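Local coordinates for protein peptide ABC transporter permease (Staphylococcus hominis, PDB 6EXS) that probably couples proton uptake to import of peptides across the membrane, including the thioalcohol-conjugated dipeptide that is a precursor of underarm malodour, at residues Q320-F324 / G325-R329. Sequence-based numbering, arbitrary orientation.
Sequences QLNLF and GWTTR. With OLC ((2R)-2,3-dihydroxypropyl (9Z)-octadec-9-enoate), chain H.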
# COMPACT_ATOMS: atom_id res chain seq x y z
N GLN A 320 -8.35 -7.71 -25.27
CA GLN A 320 -7.98 -7.08 -26.53
C GLN A 320 -8.29 -5.57 -26.52
O GLN A 320 -9.43 -5.17 -26.70
CB GLN A 320 -8.68 -7.83 -27.70
CG GLN A 320 -8.24 -7.44 -29.10
CD GLN A 320 -6.84 -7.88 -29.48
OE1 GLN A 320 -6.28 -8.84 -28.93
NE2 GLN A 320 -6.26 -7.20 -30.46
N LEU A 321 -7.27 -4.74 -26.26
CA LEU A 321 -7.43 -3.27 -26.25
C LEU A 321 -7.83 -2.84 -27.67
O LEU A 321 -7.28 -3.36 -28.64
CB LEU A 321 -6.11 -2.61 -25.82
CG LEU A 321 -6.06 -1.09 -25.67
CD1 LEU A 321 -7.03 -0.58 -24.60
CD2 LEU A 321 -4.66 -0.66 -25.29
N ASN A 322 -8.87 -2.00 -27.78
CA ASN A 322 -9.37 -1.56 -29.09
C ASN A 322 -9.84 -0.09 -29.06
O ASN A 322 -10.96 0.21 -28.62
CB ASN A 322 -10.43 -2.54 -29.61
CG ASN A 322 -10.92 -2.25 -31.00
OD1 ASN A 322 -10.29 -1.55 -31.79
ND2 ASN A 322 -12.06 -2.81 -31.34
N LEU A 323 -8.97 0.84 -29.51
CA LEU A 323 -9.24 2.27 -29.49
C LEU A 323 -9.06 2.91 -30.86
O LEU A 323 -7.93 3.03 -31.34
CB LEU A 323 -8.35 3.00 -28.46
CG LEU A 323 -8.24 2.44 -27.03
CD1 LEU A 323 -7.03 3.02 -26.32
CD2 LEU A 323 -9.52 2.67 -26.21
N PHE A 324 -10.17 3.35 -31.47
CA PHE A 324 -10.21 4.05 -32.76
C PHE A 324 -9.29 3.41 -33.81
O PHE A 324 -8.39 4.07 -34.34
CB PHE A 324 -9.90 5.56 -32.59
CG PHE A 324 -10.66 6.27 -31.50
CD1 PHE A 324 -11.94 6.76 -31.72
CD2 PHE A 324 -10.10 6.45 -30.24
CE1 PHE A 324 -12.65 7.41 -30.70
CE2 PHE A 324 -10.81 7.09 -29.22
CZ PHE A 324 -12.08 7.56 -29.46
N GLY A 325 -9.50 2.12 -34.07
CA GLY A 325 -8.73 1.37 -35.05
C GLY A 325 -7.48 0.69 -34.52
O GLY A 325 -7.02 -0.28 -35.13
N TRP A 326 -6.91 1.20 -33.41
CA TRP A 326 -5.72 0.62 -32.78
C TRP A 326 -6.14 -0.55 -31.90
O TRP A 326 -6.76 -0.36 -30.86
CB TRP A 326 -4.94 1.68 -31.96
CG TRP A 326 -3.78 1.11 -31.20
CD1 TRP A 326 -2.80 0.29 -31.68
CD2 TRP A 326 -3.49 1.30 -29.80
NE1 TRP A 326 -1.92 -0.04 -30.68
CE2 TRP A 326 -2.31 0.57 -29.52
CE3 TRP A 326 -4.10 2.04 -28.77
CZ2 TRP A 326 -1.73 0.56 -28.24
CZ3 TRP A 326 -3.52 2.03 -27.51
CH2 TRP A 326 -2.35 1.30 -27.26
N THR A 327 -5.83 -1.77 -32.35
CA THR A 327 -6.20 -2.99 -31.64
C THR A 327 -4.94 -3.80 -31.28
O THR A 327 -4.06 -4.00 -32.13
CB THR A 327 -7.30 -3.77 -32.40
OG1 THR A 327 -7.83 -4.81 -31.58
CG2 THR A 327 -6.85 -4.32 -33.75
N THR A 328 -4.82 -4.20 -30.01
CA THR A 328 -3.67 -4.96 -29.51
C THR A 328 -4.05 -5.85 -28.32
O THR A 328 -4.95 -5.49 -27.57
CB THR A 328 -2.47 -4.01 -29.20
OG1 THR A 328 -1.28 -4.78 -29.08
CG2 THR A 328 -2.68 -3.14 -27.95
N ARG A 329 -3.35 -6.99 -28.15
CA ARG A 329 -3.53 -7.91 -27.03
C ARG A 329 -3.04 -7.21 -25.75
O ARG A 329 -1.97 -6.61 -25.76
CB ARG A 329 -2.72 -9.19 -27.25
CG ARG A 329 -2.97 -10.28 -26.22
CD ARG A 329 -1.68 -10.90 -25.73
NE ARG A 329 -1.82 -11.43 -24.38
CZ ARG A 329 -0.83 -11.54 -23.50
NH1 ARG A 329 0.40 -11.15 -23.82
NH2 ARG A 329 -1.06 -12.04 -22.29
C9 OLC H . -11.34 10.30 -23.23
C8 OLC H . -12.38 9.38 -23.79
C24 OLC H . -14.26 -1.81 -28.87
C7 OLC H . -11.81 8.23 -24.61
C6 OLC H . -12.86 7.24 -25.08
C5 OLC H . -12.31 6.10 -25.93
C4 OLC H . -13.35 5.07 -26.36
C3 OLC H . -12.81 4.05 -27.34
C2 OLC H . -13.82 2.98 -27.75
C21 OLC H . -13.82 0.26 -30.26
C1 OLC H . -13.45 2.26 -29.01
C22 OLC H . -14.53 -1.08 -30.16
O19 OLC H . -12.71 2.69 -29.86
O25 OLC H . -14.80 -3.13 -28.90
O23 OLC H . -15.93 -0.95 -30.39
O20 OLC H . -14.07 1.07 -29.09
O HOH W 1 -11.61 0.47 -33.02
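Trp-326 packs against the two leucines of the partner strand: Leu-321 crosses it obliquely, CD2 within 3.6 Å of CH2, and Leu-323 lies alongside, CD1 3.8 Å from CZ3. The indole's CG stands anti to its own backbone N (chi1 175°), which swings the six-membered ring back beside both, each methyl meeting it at a slant. On the other face of the hairpin, Gln-320 bends at chi2 to bring its amide over the facing strand, where NE2 donates to OG1 of Thr-327 at 3.1 Å, almost straight and in the amide plane. The hydrogen-bonded pairs Leu-321/Thr-328 and Leu-323/Trp-326 join the strands, the bond from Leu-321 N to Thr-328 O being weak; a type I' turn closes them, with Phe-324 and Gly-325 at its corners. Gly-325, at phi 90°, has no CB to press on the Phe-324 carbonyl oxygen. One water bridges this turn, donating to Asn-322 OD1 and accepting from Gly-325 N. A monoolein molecule lies against the turn, its ester carbonyl O19 accepting the Phe-324 N-H at 3.1 Å (172°) while its acyl chain passes the Phe-324 ring. This surface hairpin follows helix 309-316 and precedes helix 338-357; Leu-321 packs on Asn-397 and Ile-400 of helix 396-418, and Arg-329 forms salt bridges with Glu-332 and Asp-174.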